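Local coordinates for protein sialidase B (Streptococcus pneumoniae serotype 4, PDB 4XJW) that cleaves terminal sialic acid from glycoconjugates as an intramolecular trans-sialidase of glycosyl hydrolase family 33, at residues Lys319-Leu333 / Leu438-Tyr451. The protein carries 1 engineered substitution. Numbering follows the deposited sequence.
Sequences KADSGFKEINGHYYL and LLPPFLGEKHNGTY
The ring of P441 packs into the corner formed by two aromatic rings, F324 and Y331, set roughly at right angles. Its CD lies over one face of F324, 3.9 Å from the ring centroid, and over one face of Y331, 4.1 Å from that centroid, so a single methylene makes two CH-pi contacts. Proline suits this place: the CD hydrogens, next to the amide nitrogen, are slightly polarised, and the rigid ring fills the corner. Both aromatics hold CG beside the backbone N (chi1 -60° in F324, -55° in Y331), and this brings neighbouring strands' rings to one proline. P441 O lies over the same face of Y331, offset toward the rim, while S322 OG lies in plane at the edge of F324.

The carboxylate of E445 makes the polar link to the hairpin. Its chain, extended beyond CG, carries OE1 to the backbone N of E326, a short bond of 2.6 Å that meets the oxygen on its anti side. The carbonyl O of E445 accepts from S322 N at 3.1 Å, from above the carbonyl plane. S322 OG in turn accepts from F324 N in an ST turn, a role for which a short hydroxyl side chain is well suited.

Farther along, N448 N donates to K319 O at 3.1 Å, and K319 CD packs beside N448 ND2. Asparagine suits because ND2 donates to both Y451 OH (2.9 Å, in the amide plane) and N419 OD1.

The contact thus joins loop 319-323 and the following hairpin, part of the inserted sheet, to loop 439-450 between propeller strands. Main-chain bonds and one carboxylate fix the loops' register, whereas the proline-aromatic packing depends mainly on shape; the polar cost is D321 N, buried without a partner.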
loop_
_atom_site.group_PDB
_atom_site.type_symbol
_atom_site.label_atom_id
_atom_site.label_comp_id
_atom_site.label_asym_id
_atom_site.label_seq_id
_atom_site.Cartn_x
_atom_site.Cartn_y
_atom_site.Cartn_z
ATOM N N LYS A 319 10.597 -14.544 -19.164
ATOM C CA LYS A 319 9.218 -14.833 -19.553
ATOM C C LYS A 319 9.065 -16.197 -20.218
ATOM O O LYS A 319 7.949 -16.699 -20.347
ATOM C CB LYS A 319 8.691 -13.743 -20.494
ATOM C CG LYS A 319 8.740 -12.337 -19.913
ATOM C CD LYS A 319 7.944 -12.254 -18.617
ATOM C CE LYS A 319 7.886 -10.826 -18.095
ATOM N NZ LYS A 319 9.240 -10.302 -17.773
ATOM N N ALA A 320 10.181 -16.793 -20.632
ATOM C CA ALA A 320 10.143 -18.040 -21.401
ATOM C C ALA A 320 10.674 -19.247 -20.631
ATOM O O ALA A 320 11.134 -20.228 -21.230
ATOM C CB ALA A 320 10.913 -17.871 -22.705
ATOM N N ASP A 321 10.602 -19.181 -19.304
ATOM C CA ASP A 321 11.095 -20.258 -18.462
ATOM C C ASP A 321 10.272 -20.323 -17.182
ATOM O O ASP A 321 10.145 -19.319 -16.482
ATOM C CB ASP A 321 12.565 -20.015 -18.115
ATOM C CG ASP A 321 13.281 -21.272 -17.687
ATOM O OD1 ASP A 321 12.651 -22.144 -17.056
ATOM O OD2 ASP A 321 14.493 -21.379 -17.977
ATOM N N SER A 322 9.725 -21.498 -16.885
ATOM C CA SER A 322 8.889 -21.696 -15.698
ATOM C C SER A 322 9.727 -21.911 -14.450
ATOM O O SER A 322 9.247 -21.733 -13.326
ATOM C CB SER A 322 7.984 -22.912 -15.891
ATOM O OG SER A 322 8.734 -24.111 -15.807
ATOM N N GLY A 323 10.975 -22.321 -14.649
ATOM C CA GLY A 323 11.841 -22.664 -13.537
ATOM C C GLY A 323 11.765 -24.128 -13.147
ATOM O O GLY A 323 12.451 -24.559 -12.222
ATOM N N PHE A 324 10.921 -24.893 -13.838
ATOM C CA PHE A 324 10.739 -26.304 -13.518
ATOM C C PHE A 324 10.985 -27.196 -14.725
ATOM O O PHE A 324 10.680 -26.819 -15.853
ATOM C CB PHE A 324 9.314 -26.582 -13.043
ATOM C CG PHE A 324 8.917 -25.829 -11.816
ATOM C CD1 PHE A 324 8.380 -24.558 -11.921
ATOM C CD2 PHE A 324 9.057 -26.400 -10.559
ATOM C CE1 PHE A 324 7.998 -23.857 -10.793
ATOM C CE2 PHE A 324 8.685 -25.704 -9.425
ATOM C CZ PHE A 324 8.150 -24.437 -9.544
ATOM N N LYS A 325 11.515 -28.385 -14.472
ATOM C CA LYS A 325 11.593 -29.410 -15.505
ATOM C C LYS A 325 10.428 -30.380 -15.347
ATOM O O LYS A 325 10.217 -30.940 -14.268
ATOM C CB LYS A 325 12.916 -30.169 -15.418
ATOM C CG LYS A 325 13.281 -30.917 -16.699
ATOM C CD LYS A 325 14.646 -31.578 -16.577
ATOM C CE LYS A 325 15.308 -31.761 -17.940
ATOM N NZ LYS A 325 16.751 -32.115 -17.792
ATOM N N GLU A 326 9.656 -30.563 -16.412
ATOM C CA GLU A 326 8.587 -31.551 -16.393
ATOM C C GLU A 326 9.144 -32.900 -16.813
ATOM O O GLU A 326 9.774 -33.020 -17.863
ATOM C CB GLU A 326 7.438 -31.140 -17.315
ATOM C CG GLU A 326 6.328 -32.178 -17.411
ATOM C CD GLU A 326 5.056 -31.622 -18.020
ATOM O OE1 GLU A 326 5.040 -30.428 -18.395
ATOM O OE2 GLU A 326 4.068 -32.383 -18.120
ATOM N N ILE A 327 8.929 -33.908 -15.973
ATOM C CA ILE A 327 9.329 -35.274 -16.287
ATOM C C ILE A 327 8.172 -36.209 -15.976
ATOM O O ILE A 327 7.875 -36.470 -14.807
ATOM C CB ILE A 327 10.558 -35.714 -15.475
ATOM C CG1 ILE A 327 11.738 -34.774 -15.728
ATOM C CG2 ILE A 327 10.933 -37.144 -15.824
ATOM C CD1 ILE A 327 12.827 -34.848 -14.672
ATOM N N ASN A 328 7.521 -36.701 -17.026
ATOM C CA ASN A 328 6.376 -37.598 -16.891
ATOM C C ASN A 328 5.298 -37.059 -15.957
ATOM O O ASN A 328 4.843 -37.755 -15.049
ATOM C CB ASN A 328 6.829 -38.992 -16.445
ATOM C CG ASN A 328 7.795 -39.628 -17.423
ATOM O OD1 ASN A 328 8.903 -40.021 -17.054
ATOM N ND2 ASN A 328 7.384 -39.723 -18.684
ATOM N N GLY A 329 4.907 -35.809 -16.174
ATOM C CA GLY A 329 3.832 -35.210 -15.404
ATOM C C GLY A 329 4.226 -34.781 -14.002
ATOM O O GLY A 329 3.366 -34.464 -13.179
ATOM N N HIS A 330 5.522 -34.776 -13.721
ATOM C CA HIS A 330 6.014 -34.254 -12.456
ATOM C C HIS A 330 6.916 -33.059 -12.717
ATOM O O HIS A 330 7.672 -33.050 -13.687
ATOM C CB HIS A 330 6.768 -35.334 -11.682
ATOM C CG HIS A 330 5.945 -36.545 -11.385
ATOM N ND1 HIS A 330 5.241 -36.699 -10.211
ATOM C CD2 HIS A 330 5.705 -37.662 -12.115
ATOM C CE1 HIS A 330 4.610 -37.860 -10.226
ATOM N NE2 HIS A 330 4.875 -38.460 -11.373
ATOM N N TYR A 331 6.826 -32.052 -11.855
ATOM C CA TYR A 331 7.597 -30.828 -12.035
ATOM C C TYR A 331 8.671 -30.704 -10.971
ATOM O O TYR A 331 8.390 -30.790 -9.776
ATOM C CB TYR A 331 6.671 -29.615 -12.004
ATOM C CG TYR A 331 5.551 -29.714 -13.006
ATOM C CD1 TYR A 331 5.724 -29.280 -14.314
ATOM C CD2 TYR A 331 4.322 -30.262 -12.650
ATOM C CE1 TYR A 331 4.698 -29.373 -15.239
ATOM C CE2 TYR A 331 3.295 -30.365 -13.568
ATOM C CZ TYR A 331 3.490 -29.918 -14.861
ATOM O OH TYR A 331 2.463 -30.015 -15.773
ATOM N N TYR A 332 9.908 -30.514 -11.416
ATOM C CA TYR A 332 11.028 -30.415 -10.497
ATOM C C TYR A 332 11.717 -29.081 -10.664
ATOM O O TYR A 332 12.010 -28.665 -11.783
ATOM C CB TYR A 332 12.017 -31.554 -10.735
ATOM C CG TYR A 332 11.415 -32.910 -10.482
ATOM C CD1 TYR A 332 11.133 -33.330 -9.189
ATOM C CD2 TYR A 332 11.120 -33.769 -11.533
ATOM C CE1 TYR A 332 10.575 -34.567 -8.943
ATOM C CE2 TYR A 332 10.559 -35.015 -11.295
ATOM C CZ TYR A 332 10.291 -35.405 -9.998
ATOM O OH TYR A 332 9.737 -36.637 -9.742
ATOM N N LEU A 333 11.964 -28.416 -9.540
ATOM C CA LEU A 333 12.625 -27.119 -9.526
ATOM C C LEU A 333 14.057 -27.242 -10.035
ATOM O O LEU A 333 14.826 -28.066 -9.532
ATOM C CB LEU A 333 12.617 -26.561 -8.102
ATOM C CG LEU A 333 13.143 -25.142 -7.882
ATOM C CD1 LEU A 333 12.216 -24.138 -8.539
ATOM C CD2 LEU A 333 13.276 -24.861 -6.383
ATOM N N LEU A 438 6.094 -23.808 -3.225
ATOM C CA LEU A 438 5.859 -23.318 -4.581
ATOM C C LEU A 438 4.694 -24.047 -5.246
ATOM O O LEU A 438 4.556 -25.257 -5.109
ATOM C CB LEU A 438 7.111 -23.471 -5.442
ATOM C CG LEU A 438 8.307 -22.631 -4.991
ATOM C CD1 LEU A 438 9.539 -22.835 -5.895
ATOM C CD2 LEU A 438 7.951 -21.155 -4.891
ATOM N N LEU A 439 3.852 -23.304 -5.958
ATOM C CA LEU A 439 2.831 -23.921 -6.790
ATOM C C LEU A 439 3.485 -24.497 -8.035
ATOM O O LEU A 439 4.524 -24.003 -8.475
ATOM C CB LEU A 439 1.742 -22.912 -7.181
ATOM C CG LEU A 439 0.762 -22.459 -6.086
ATOM C CD1 LEU A 439 -0.614 -22.185 -6.665
ATOM C CD2 LEU A 439 0.679 -23.461 -4.959
ATOM N N PRO A 440 2.882 -25.548 -8.616
ATOM C CA PRO A 440 3.417 -26.066 -9.879
ATOM C C PRO A 440 3.242 -25.051 -11.005
ATOM O O PRO A 440 2.416 -24.144 -10.892
ATOM C CB PRO A 440 2.533 -27.284 -10.148
ATOM C CG PRO A 440 1.242 -26.971 -9.469
ATOM C CD PRO A 440 1.632 -26.224 -8.227
ATOM N N PRO A 441 4.015 -25.197 -12.091
ATOM C CA PRO A 441 3.775 -24.365 -13.273
ATOM C C PRO A 441 2.491 -24.808 -13.966
ATOM O O PRO A 441 2.180 -26.000 -13.957
ATOM C CB PRO A 441 4.993 -24.657 -14.158
ATOM C CG PRO A 441 5.447 -26.005 -13.738
ATOM C CD PRO A 441 5.148 -26.122 -12.274
ATOM N N PHE A 442 1.750 -23.862 -14.538
ATOM C CA PHE A 442 0.468 -24.181 -15.157
ATOM C C PHE A 442 0.460 -24.018 -16.679
ATOM O O PHE A 442 -0.474 -24.464 -17.348
ATOM C CB PHE A 442 -0.645 -23.337 -14.537
ATOM C CG PHE A 442 -0.896 -23.643 -13.090
ATOM C CD1 PHE A 442 -1.758 -24.666 -12.725
ATOM C CD2 PHE A 442 -0.260 -22.914 -12.094
ATOM C CE1 PHE A 442 -1.985 -24.956 -11.384
ATOM C CE2 PHE A 442 -0.484 -23.186 -10.761
ATOM C CZ PHE A 442 -1.344 -24.217 -10.404
ATOM N N LEU A 443 1.496 -23.389 -17.222
ATOM C CA LEU A 443 1.526 -23.065 -18.644
ATOM C C LEU A 443 2.726 -23.672 -19.376
ATOM O O LEU A 443 3.179 -23.139 -20.393
ATOM C CB LEU A 443 1.470 -21.547 -18.846
ATOM C CG LEU A 443 0.186 -20.873 -18.353
ATOM C CD1 LEU A 443 0.271 -19.367 -18.438
ATOM C CD2 LEU A 443 -1.017 -21.374 -19.118
ATOM N N GLY A 444 3.233 -24.791 -18.869
ATOM C CA GLY A 444 4.336 -25.481 -19.523
ATOM C C GLY A 444 5.730 -25.022 -19.120
ATOM O O GLY A 444 5.892 -24.025 -18.416
ATOM N N GLU A 445 6.737 -25.764 -19.574
ATOM C CA GLU A 445 8.137 -25.509 -19.225
ATOM C C GLU A 445 8.682 -24.155 -19.684
ATOM O O GLU A 445 9.639 -23.641 -19.104
ATOM C CB GLU A 445 9.037 -26.615 -19.790
ATOM C CG GLU A 445 9.232 -27.814 -18.874
ATOM C CD GLU A 445 10.117 -28.887 -19.496
ATOM O OE1 GLU A 445 10.614 -29.751 -18.744
ATOM O OE2 GLU A 445 10.310 -28.863 -20.732
ATOM N N LYS A 446 8.091 -23.592 -20.732
ATOM C CA LYS A 446 8.646 -22.403 -21.372
ATOM C C LYS A 446 7.826 -21.135 -21.145
ATOM O O LYS A 446 7.731 -20.277 -22.021
ATOM C CB LYS A 446 8.814 -22.644 -22.869
ATOM C CG LYS A 446 10.022 -23.479 -23.238
ATOM C CD LYS A 446 10.320 -23.341 -24.725
ATOM C CE LYS A 446 9.310 -24.111 -25.557
ATOM N NZ LYS A 446 9.492 -25.583 -25.385
ATOM N N HIS A 447 7.243 -21.014 -19.959
ATOM C CA HIS A 447 6.407 -19.860 -19.639
ATOM C C HIS A 447 6.599 -19.499 -18.171
ATOM O O HIS A 447 6.539 -20.363 -17.308
ATOM C CB HIS A 447 4.937 -20.195 -19.908
ATOM C CG HIS A 447 4.037 -18.998 -19.953
ATOM N ND1 HIS A 447 3.750 -18.234 -18.844
ATOM C CD2 HIS A 447 3.341 -18.449 -20.980
ATOM C CE1 HIS A 447 2.930 -17.253 -19.186
ATOM N NE2 HIS A 447 2.664 -17.366 -20.475
ATOM N N ASN A 448 6.844 -18.225 -17.891
ATOM C CA ASN A 448 7.005 -17.783 -16.508
ATOM C C ASN A 448 5.713 -17.959 -15.723
ATOM O O ASN A 448 4.667 -18.245 -16.302
ATOM C CB ASN A 448 7.477 -16.324 -16.462
ATOM C CG ASN A 448 6.441 -15.352 -16.981
ATOM O OD1 ASN A 448 5.736 -15.632 -17.949
ATOM N ND2 ASN A 448 6.340 -14.191 -16.334
ATOM N N GLY A 449 5.786 -17.802 -14.405
ATOM C CA GLY A 449 4.595 -17.904 -13.582
ATOM C C GLY A 449 3.572 -16.867 -14.004
ATOM O O GLY A 449 3.920 -15.812 -14.556
ATOM N N THR A 450 2.300 -17.176 -13.778
ATOM C CA THR A 450 1.266 -16.168 -13.924
ATOM C C THR A 450 1.391 -15.250 -12.712
ATOM O O THR A 450 2.118 -15.565 -11.767
ATOM C CB THR A 450 -0.134 -16.785 -13.979
ATOM O OG1 THR A 450 -0.384 -17.548 -12.788
ATOM C CG2 THR A 450 -0.273 -17.698 -15.208
ATOM N N TYR A 451 0.698 -14.121 -12.755
ATOM C CA TYR A 451 0.827 -13.114 -11.709
ATOM C C TYR A 451 -0.420 -13.136 -10.842
ATOM O O TYR A 451 -1.534 -12.994 -11.351
ATOM C CB TYR A 451 1.013 -11.735 -12.332
ATOM C CG TYR A 451 2.092 -11.686 -13.392
ATOM C CD1 TYR A 451 3.428 -11.841 -13.057
ATOM C CD2 TYR A 451 1.765 -11.490 -14.727
ATOM C CE1 TYR A 451 4.419 -11.799 -14.028
ATOM C CE2 TYR A 451 2.739 -11.441 -15.700
ATOM C CZ TYR A 451 4.063 -11.595 -15.346
ATOM O OH TYR A 451 5.031 -11.550 -16.332
HETATM O O HOH W 1 2.626 -26.770 -16.709
#